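Local coordinates for protein 2-dehydropantoate 2-reductase (Geobacter metallireducens, PDB 3HN2) that probably catalyses the NADPH-dependent reduction of 2-dehydropantoate (ketopantoate) to (R)-pantoate, a step in the biosynthesis of pantothenate, at residues R214-R218 / L246-D250; M221-I225 / I237-V242; A226-Q231 / Y281-I287. All coordinates share one frame; numbering follows the deposited sequence.

Contact 1. Residues R214-R218 / L246-D250; sequences RKLVR and LEFTD
Leu246 reaches across to Arg214, Val217 and Arg218, three residues on one side of helix 211-229, and so ties that helix to helix 241-249 within the all-helical C-terminal domain of a ketopantoate reductase. From CB, which points toward helix 211-229, the leucine chain makes its first touch at CG, 3.6 Å from Arg214 NH1. At CG the chain forks. The CD1 branch comes over one face of the Arg214 guanidinium and then meets Val217 CG1 at 4.1 Å. Val217 in turn leans on Pro192, Phe193 and Leu196 of helix 179-200, so this branch ends on a valine that is itself packed against a third helix. The other branch, CD2, turns toward Arg218, whose chain is extended from CG to NE and crosses the leucine at about a right angle. Here a methyl group sits at the edge of a guanidinium, not over its face.

Beyond the leucine, Arg214 goes on to a charged partner. A bend at chi3 (76°) swings its guanidinium toward Asp250, which meets it at the edge, near its plane, with the carboxylate turned 33° from that plane. The salt bridge from Arg214 NH2 to Asp250 OD1 is long, 3.6 Å, and is not a hydrogen bond. The firmer grip on NH2 comes from the backbone oxygen of Leu208, to which it is hydrogen-bonded. Asp172 of the second subunit packs against Arg214 and Ala143 of that subunit against Asp250, so both charged partners lie at the interface between the two subunits. On the Arg218 side the approach is closest at the nitrogen: Leu246 CD2 stands 3.5 Å from Arg218 NE, with Arg218 CG slightly farther off.

Contact 2. Residues M221-I225 / I237-V242; sequences MLEVI and IADGYV
Ile225 and Val242 meet through their terminal methyls, CD1 of the isoleucine lying 3.8 Å from CG2 of the valine. That same valine methyl is also touched by Met221 CB, one helical turn earlier, at 3.9 Å. Met221 then runs on in an extended chain, bringing its sulfur SD to 4.0 Å from Val242 CA. Ile225 also reaches back to the start of the loop that leads into helix 241-249. Its CG2, anti to the backbone N, rests 3.6 Å from the carbonyl oxygen of Ile237, while CG1 faces the CG2 methyl of Ile237. Toward solvent, Leu222 lays CD2 against the Asp239 side chain, 3.5 Å from OD1; this is van der Waals contact with a carboxylate, with no hydrogen bond across the segments.

The next shell backs both partners. Met221 is supported by Pro192 and Phe193 of helix 179-200, and Ile237 packs on Arg181 of the same helix. The carbonyl oxygen of Ile237, besides touching Ile225, accepts a hydrogen bond from Asn229 ND2, farther along helix 211-229. Gly240, with phi at 106°, turns the chain just ahead of helix 241-249. Since Met221 pairs with Val242 and Ile225 with Ile237, the two segments run in opposite senses, as in a helix-loop-helix hairpin within a helical domain.

Contact 3. Residues A226-Q231 / Y281-I287; sequences AGANAQ and YGAREGI
Ala226 opens the contact with its CB 4.4 Å from Ile287 CG2, and its carbonyl oxygen lies near CG1 of the same isoleucine. At Gly227 the two backbones come closest: its CA is 4.9 Å from Gly282 CA, a glycine-to-glycine approach between helix 211-229 and helix 271-284. Ile287 CG2, anti to its own backbone N, settles beside Gly227. Ala230 follows past the helix end, with CB 3.7 Å from Ile287 CD1 and its carbonyl oxygen close to Glu285 CG. Ile287 is held there by a Schellman motif, in which Gly286 takes positive phi and the closing backbone bonds are weak.

Gln231 finishes the segment and bends back at chi2 (65°). Its NE2 gives a hydrogen bond of 2.7 Å to Gly227 O, which lies in the plane of the amide. The second bond, from NE2 to Tyr281 O, is weak. OE1 arrives at the edge of the Tyr281 ring, 3.3 Å from CD1, with amide and ring planes 83° apart. Trp184 of helix 179-200 packs on both side chains.

The chemistry is not wholly favourable: Gln231 OE1 also stands 3.1 Å from Tyr281 O, two acceptors with no proton between them. The in-plane bond to Gly227 O is consistent with the modelled amide orientation, which accepts this close pair of oxygens as its cost.

Helix 211-229 runs through all three contacts, each using a successive part of it. Contacts 1 and 2 share both helices, with centres about 11 Å apart, and touch where Arg218 CG packs 3.8 Å from Val242 CG1. Contacts 2 and 3, whose centres are about 13 Å apart, are joined by a probable hydrogen bond of 2.7 Å from Asn229 ND2 to Ile237 O. Contacts 1 and 3 do not touch: their centres are about 22 Å apart. Only contact 1 meets the second subunit. All three belong to the helical C-terminal part; the glycine-rich turn consistent with nucleotide binding lies in the N-terminal, Rossmann-type part of the chain.

Contact 1. Residues R214-R218 / L246-D250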
loop_
_atom_site.group_PDB
_atom_site.type_symbol
_atom_site.label_atom_id
_atom_site.label_comp_id
_atom_site.label_asym_id
_atom_site.label_seq_id
_atom_site.Cartn_x
_atom_site.Cartn_y
_atom_site.Cartn_z
ATOM N N ARG A 214 9.453 5.297 -13.464
ATOM C CA ARG A 214 8.174 4.582 -13.454
ATOM C C ARG A 214 7.994 3.839 -14.773
ATOM O O ARG A 214 7.509 2.707 -14.787
ATOM C CB ARG A 214 7.000 5.540 -13.240
ATOM C CG ARG A 214 7.005 6.274 -11.914
ATOM C CD ARG A 214 5.785 7.191 -11.786
ATOM N NE ARG A 214 4.573 6.428 -11.502
ATOM C CZ ARG A 214 4.125 6.145 -10.281
ATOM N NH1 ARG A 214 3.016 5.432 -10.136
ATOM N NH2 ARG A 214 4.780 6.566 -9.205
ATOM N N LYS A 215 8.398 4.487 -15.869
ATOM C CA LYS A 215 8.390 3.899 -17.214
ATOM C C LYS A 215 9.333 2.692 -17.301
ATOM O O LYS A 215 9.030 1.702 -17.979
ATOM C CB LYS A 215 8.764 4.965 -18.248
ATOM C CG LYS A 215 8.739 4.525 -19.710
ATOM C CD LYS A 215 8.985 5.722 -20.623
ATOM C CE LYS A 215 8.925 5.354 -22.096
ATOM N NZ LYS A 215 10.252 4.933 -22.622
ATOM N N LEU A 216 10.460 2.782 -16.594
ATOM C CA LEU A 216 11.405 1.680 -16.467
ATOM C C LEU A 216 10.764 0.499 -15.736
ATOM O O LEU A 216 10.805 -0.619 -16.228
ATOM C CB LEU A 216 12.635 2.131 -15.689
ATOM C CG LEU A 216 14.033 1.586 -15.998
ATOM C CD1 LEU A 216 14.784 1.498 -14.681
ATOM C CD2 LEU A 216 14.073 0.237 -16.726
ATOM N N VAL A 217 10.186 0.777 -14.563
ATOM C CA VAL A 217 9.487 -0.209 -13.757
ATOM C C VAL A 217 8.394 -0.881 -14.576
ATOM O O VAL A 217 8.304 -2.107 -14.585
ATOM C CB VAL A 217 8.932 0.410 -12.447
ATOM C CG1 VAL A 217 7.994 -0.542 -11.730
ATOM C CG2 VAL A 217 10.067 0.746 -11.524
ATOM N N ARG A 218 7.611 -0.079 -15.300
ATOM C CA ARG A 218 6.618 -0.595 -16.251
ATOM C C ARG A 218 7.212 -1.616 -17.220
ATOM O O ARG A 218 6.643 -2.682 -17.406
ATOM C CB ARG A 218 5.985 0.541 -17.054
ATOM C CG ARG A 218 4.875 1.277 -16.341
ATOM C CD ARG A 218 4.454 2.487 -17.142
ATOM N NE ARG A 218 3.884 3.529 -16.293
ATOM C CZ ARG A 218 4.053 4.834 -16.491
ATOM N NH1 ARG A 218 3.494 5.706 -15.662
ATOM N NH2 ARG A 218 4.788 5.272 -17.508
ATOM N N LEU A 246 2.032 -0.742 -9.558
ATOM C CA LEU A 246 2.513 0.625 -9.594
ATOM C C LEU A 246 1.806 1.418 -8.496
ATOM O O LEU A 246 2.454 2.114 -7.711
ATOM C CB LEU A 246 2.240 1.221 -10.981
ATOM C CG LEU A 246 3.207 2.169 -11.696
ATOM C CD1 LEU A 246 4.676 1.841 -11.469
ATOM C CD2 LEU A 246 2.895 2.167 -13.189
ATOM N N GLU A 247 0.484 1.266 -8.420
ATOM C CA GLU A 247 -0.339 1.954 -7.418
ATOM C C GLU A 247 -0.233 1.325 -6.027
ATOM O O GLU A 247 -0.333 2.027 -5.027
ATOM C CB GLU A 247 -1.807 1.994 -7.853
ATOM C CG GLU A 247 -2.108 2.935 -9.022
ATOM C CD GLU A 247 -3.565 2.872 -9.474
ATOM O OE1 GLU A 247 -3.883 3.429 -10.546
ATOM O OE2 GLU A 247 -4.395 2.265 -8.760
ATOM N N PHE A 248 -0.042 0.005 -5.980
ATOM C CA PHE A 248 0.088 -0.747 -4.723
ATOM C C PHE A 248 1.335 -0.339 -3.950
ATOM O O PHE A 248 1.268 -0.108 -2.744
ATOM C CB PHE A 248 0.094 -2.257 -5.012
ATOM C CG PHE A 248 0.458 -3.122 -3.834
ATOM C CD1 PHE A 248 -0.484 -3.421 -2.855
ATOM C CD2 PHE A 248 1.733 -3.677 -3.730
ATOM C CE1 PHE A 248 -0.155 -4.231 -1.776
ATOM C CE2 PHE A 248 2.073 -4.486 -2.653
ATOM C CZ PHE A 248 1.125 -4.768 -1.675
ATOM N N THR A 249 2.461 -0.240 -4.657
ATOM C CA THR A 249 3.754 0.104 -4.057
ATOM C C THR A 249 3.783 1.576 -3.622
ATOM O O THR A 249 4.571 1.959 -2.761
ATOM C CB THR A 249 4.932 -0.215 -5.028
ATOM O OG1 THR A 249 4.582 -1.324 -5.857
ATOM C CG2 THR A 249 6.196 -0.594 -4.281
ATOM N N ASP A 250 2.892 2.378 -4.201
ATOM C CA ASP A 250 2.775 3.805 -3.908
ATOM C C ASP A 250 2.124 4.084 -2.542
ATOM O O ASP A 250 2.134 5.222 -2.063
ATOM C CB ASP A 250 1.966 4.483 -5.019
ATOM C CG ASP A 250 2.541 5.829 -5.432
ATOM O OD1 ASP A 250 2.351 6.211 -6.608
ATOM O OD2 ASP A 250 3.181 6.506 -4.595
#

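Contact 2. Residues M221-I225 / I237-V242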
loop_
_atom_site.group_PDB
_atom_site.type_symbol
_atom_site.label_atom_id
_atom_site.label_comp_id
_atom_site.label_asym_id
_atom_site.label_seq_id
_atom_site.Cartn_x
_atom_site.Cartn_y
_atom_site.Cartn_z
ATOM N N MET A 221 8.443 -4.807 -15.512
ATOM C CA MET A 221 7.214 -5.522 -15.197
ATOM C C MET A 221 6.585 -6.250 -16.377
ATOM O O MET A 221 6.222 -7.429 -16.253
ATOM C CB MET A 221 6.201 -4.577 -14.591
ATOM C CG MET A 221 6.468 -4.299 -13.139
ATOM S SD MET A 221 5.033 -3.561 -12.357
ATOM C CE MET A 221 5.694 -3.483 -10.709
ATOM N N LEU A 222 6.473 -5.560 -17.515
ATOM C CA LEU A 222 5.963 -6.179 -18.746
ATOM C C LEU A 222 6.762 -7.405 -19.235
ATOM O O LEU A 222 6.196 -8.294 -19.868
ATOM C CB LEU A 222 5.865 -5.151 -19.867
ATOM C CG LEU A 222 4.708 -4.157 -19.761
ATOM C CD1 LEU A 222 5.002 -2.840 -20.505
ATOM C CD2 LEU A 222 3.432 -4.787 -20.255
ATOM N N GLU A 223 8.060 -7.431 -18.941
ATOM C CA GLU A 223 8.940 -8.519 -19.344
ATOM C C GLU A 223 8.677 -9.759 -18.511
ATOM O O GLU A 223 8.564 -10.856 -19.051
ATOM C CB GLU A 223 10.407 -8.106 -19.213
ATOM C CG GLU A 223 10.876 -7.111 -20.262
ATOM C CD GLU A 223 12.359 -6.797 -20.160
ATOM O OE1 GLU A 223 13.095 -7.509 -19.435
ATOM O OE2 GLU A 223 12.790 -5.826 -20.818
ATOM N N VAL A 224 8.570 -9.559 -17.196
ATOM C CA VAL A 224 8.236 -10.604 -16.229
ATOM C C VAL A 224 6.888 -11.251 -16.552
ATOM O O VAL A 224 6.751 -12.478 -16.478
ATOM C CB VAL A 224 8.234 -10.044 -14.782
ATOM C CG1 VAL A 224 7.909 -11.122 -13.765
ATOM C CG2 VAL A 224 9.581 -9.417 -14.450
ATOM N N ILE A 225 5.915 -10.422 -16.925
ATOM C CA ILE A 225 4.600 -10.883 -17.379
ATOM C C ILE A 225 4.704 -11.720 -18.667
ATOM O O ILE A 225 4.084 -12.790 -18.767
ATOM C CB ILE A 225 3.617 -9.694 -17.547
ATOM C CG1 ILE A 225 3.189 -9.161 -16.177
ATOM C CG2 ILE A 225 2.375 -10.100 -18.329
ATOM C CD1 ILE A 225 2.533 -7.777 -16.223
ATOM N N ILE A 237 -1.783 -13.950 -17.149
ATOM C CA ILE A 237 -1.598 -12.687 -16.430
ATOM C C ILE A 237 -1.685 -11.571 -17.448
ATOM O O ILE A 237 -0.903 -11.519 -18.404
ATOM C CB ILE A 237 -0.244 -12.612 -15.681
ATOM C CG1 ILE A 237 -0.062 -13.833 -14.767
ATOM C CG2 ILE A 237 -0.144 -11.314 -14.884
ATOM C CD1 ILE A 237 1.319 -13.965 -14.174
ATOM N N ALA A 238 -2.670 -10.706 -17.261
ATOM C CA ALA A 238 -2.849 -9.552 -18.126
ATOM C C ALA A 238 -1.891 -8.483 -17.671
ATOM O O ALA A 238 -1.549 -8.436 -16.491
ATOM C CB ALA A 238 -4.277 -9.047 -18.025
ATOM N N ASP A 239 -1.439 -7.638 -18.598
ATOM C CA ASP A 239 -0.875 -6.343 -18.195
ATOM C C ASP A 239 -2.033 -5.430 -17.832
ATOM O O ASP A 239 -3.168 -5.651 -18.267
ATOM C CB ASP A 239 0.066 -5.711 -19.232
ATOM C CG ASP A 239 -0.315 -6.019 -20.666
ATOM O OD1 ASP A 239 0.592 -6.382 -21.450
ATOM O OD2 ASP A 239 -1.504 -5.889 -21.020
ATOM N N GLY A 240 -1.742 -4.409 -17.035
ATOM C CA GLY A 240 -2.775 -3.752 -16.251
ATOM C C GLY A 240 -2.564 -4.212 -14.822
ATOM O O GLY A 240 -2.809 -3.448 -13.886
ATOM N N TYR A 241 -2.087 -5.458 -14.653
ATOM C CA TYR A 241 -1.519 -5.892 -13.366
ATOM C C TYR A 241 -0.270 -5.053 -13.037
ATOM O O TYR A 241 0.143 -4.978 -11.877
ATOM C CB TYR A 241 -1.226 -7.423 -13.294
ATOM C CG TYR A 241 -0.717 -7.856 -11.915
ATOM C CD1 TYR A 241 0.612 -8.115 -11.699
ATOM C CD2 TYR A 241 -1.570 -7.914 -10.827
ATOM C CE1 TYR A 241 1.074 -8.443 -10.445
ATOM C CE2 TYR A 241 -1.119 -8.248 -9.565
ATOM C CZ TYR A 241 0.201 -8.525 -9.389
ATOM O OH TYR A 241 0.685 -8.862 -8.119
ATOM N N VAL A 242 0.311 -4.436 -14.072
ATOM C CA VAL A 242 1.366 -3.426 -13.944
ATOM C C VAL A 242 0.828 -2.239 -13.161
ATOM O O VAL A 242 1.318 -1.952 -12.067
ATOM C CB VAL A 242 1.872 -2.931 -15.331
ATOM C CG1 VAL A 242 2.757 -1.677 -15.195
ATOM C CG2 VAL A 242 2.629 -4.011 -16.045
#

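Contact 3. Residues A226-Q231 / Y281-I287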
loop_
_atom_site.group_PDB
_atom_site.type_symbol
_atom_site.label_atom_id
_atom_site.label_comp_id
_atom_site.label_asym_id
_atom_site.label_seq_id
_atom_site.Cartn_x
_atom_site.Cartn_y
_atom_site.Cartn_z
ATOM N N ALA A 226 5.509 -11.251 -19.622
ATOM C CA ALA A 226 5.734 -11.968 -20.881
ATOM C C ALA A 226 6.424 -13.318 -20.659
ATOM O O ALA A 226 6.118 -14.309 -21.335
ATOM C CB ALA A 226 6.529 -11.121 -21.831
ATOM N N GLY A 227 7.341 -13.348 -19.697
ATOM C CA GLY A 227 8.011 -14.574 -19.294
ATOM C C GLY A 227 7.095 -15.479 -18.499
ATOM O O GLY A 227 7.307 -16.690 -18.448
ATOM N N ALA A 228 6.075 -14.890 -17.878
ATOM C CA ALA A 228 5.090 -15.648 -17.113
ATOM C C ALA A 228 4.053 -16.293 -18.020
ATOM O O ALA A 228 3.705 -17.451 -17.836
ATOM C CB ALA A 228 4.405 -14.757 -16.101
ATOM N N ASN A 229 3.567 -15.536 -19.000
ATOM C CA ASN A 229 2.458 -15.974 -19.843
ATOM C C ASN A 229 2.786 -17.111 -20.798
ATOM O O ASN A 229 1.889 -17.838 -21.231
ATOM C CB ASN A 229 1.857 -14.789 -20.593
ATOM C CG ASN A 229 1.011 -13.916 -19.696
ATOM O OD1 ASN A 229 0.399 -14.404 -18.739
ATOM N ND2 ASN A 229 0.965 -12.614 -19.998
ATOM N N ALA A 230 4.066 -17.274 -21.105
ATOM C CA ALA A 230 4.504 -18.384 -21.935
ATOM C C ALA A 230 5.106 -19.524 -21.101
ATOM O O ALA A 230 6.032 -20.201 -21.547
ATOM C CB ALA A 230 5.483 -17.897 -22.985
ATOM N N GLN A 231 4.559 -19.743 -19.904
ATOM C CA GLN A 231 5.100 -20.740 -18.974
ATOM C C GLN A 231 4.130 -21.896 -18.676
ATOM O O GLN A 231 4.352 -22.689 -17.752
ATOM C CB GLN A 231 5.542 -20.064 -17.671
ATOM C CG GLN A 231 6.812 -20.639 -17.067
ATOM C CD GLN A 231 8.024 -20.425 -17.950
ATOM O OE1 GLN A 231 8.764 -21.363 -18.242
ATOM N NE2 GLN A 231 8.229 -19.188 -18.388
ATOM N N TYR A 281 13.925 -19.622 -17.066
ATOM C CA TYR A 281 12.588 -20.093 -17.457
ATOM C C TYR A 281 12.024 -19.410 -18.699
ATOM O O TYR A 281 11.332 -20.044 -19.495
ATOM C CB TYR A 281 11.599 -19.981 -16.293
ATOM C CG TYR A 281 11.515 -21.223 -15.428
ATOM C CD1 TYR A 281 10.885 -22.381 -15.889
ATOM C CD2 TYR A 281 12.062 -21.241 -14.148
ATOM C CE1 TYR A 281 10.810 -23.523 -15.096
ATOM C CE2 TYR A 281 11.989 -22.375 -13.345
ATOM C CZ TYR A 281 11.364 -23.510 -13.825
ATOM O OH TYR A 281 11.292 -24.629 -13.027
ATOM N N GLY A 282 12.333 -18.127 -18.866
ATOM C CA GLY A 282 11.916 -17.377 -20.046
ATOM C C GLY A 282 12.731 -17.710 -21.283
ATOM O O GLY A 282 12.191 -17.745 -22.391
ATOM N N ALA A 283 14.030 -17.947 -21.088
ATOM C CA ALA A 283 14.948 -18.271 -22.183
ATOM C C ALA A 283 14.685 -19.669 -22.722
ATOM O O ALA A 283 14.832 -19.913 -23.921
ATOM C CB ALA A 283 16.394 -18.140 -21.729
ATOM N N ARG A 284 14.289 -20.567 -21.816
ATOM C CA ARG A 284 13.857 -21.933 -22.127
ATOM C C ARG A 284 12.681 -21.948 -23.107
ATOM O O ARG A 284 12.549 -22.863 -23.915
ATOM C CB ARG A 284 13.450 -22.631 -20.828
ATOM C CG ARG A 284 13.318 -24.147 -20.882
ATOM C CD ARG A 284 12.174 -24.587 -19.977
ATOM N NE ARG A 284 12.577 -25.595 -19.001
ATOM C CZ ARG A 284 11.821 -26.016 -17.989
ATOM N NH1 ARG A 284 10.601 -25.524 -17.802
ATOM N NH2 ARG A 284 12.291 -26.935 -17.155
ATOM N N GLU A 285 11.826 -20.933 -23.015
ATOM C CA GLU A 285 10.704 -20.764 -23.932
ATOM C C GLU A 285 11.018 -19.709 -24.984
ATOM O O GLU A 285 10.214 -19.464 -25.883
ATOM C CB GLU A 285 9.429 -20.390 -23.168
ATOM C CG GLU A 285 9.154 -21.237 -21.921
ATOM C CD GLU A 285 8.892 -22.709 -22.223
ATOM O OE1 GLU A 285 9.312 -23.551 -21.405
ATOM O OE2 GLU A 285 8.274 -23.027 -23.267
ATOM N N GLY A 286 12.190 -19.090 -24.860
ATOM C CA GLY A 286 12.660 -18.087 -25.815
ATOM C C GLY A 286 11.912 -16.774 -25.720
ATOM O O GLY A 286 11.150 -16.428 -26.622
ATOM N N ILE A 287 12.119 -16.056 -24.616
ATOM C CA ILE A 287 11.507 -14.738 -24.399
ATOM C C ILE A 287 12.590 -13.684 -24.176
ATOM O O ILE A 287 13.493 -13.863 -23.359
ATOM C CB ILE A 287 10.452 -14.754 -23.232
ATOM C CG1 ILE A 287 9.085 -15.229 -23.736
ATOM C CG2 ILE A 287 10.249 -13.372 -22.625
ATOM C CD1 ILE A 287 8.912 -16.723 -23.783
#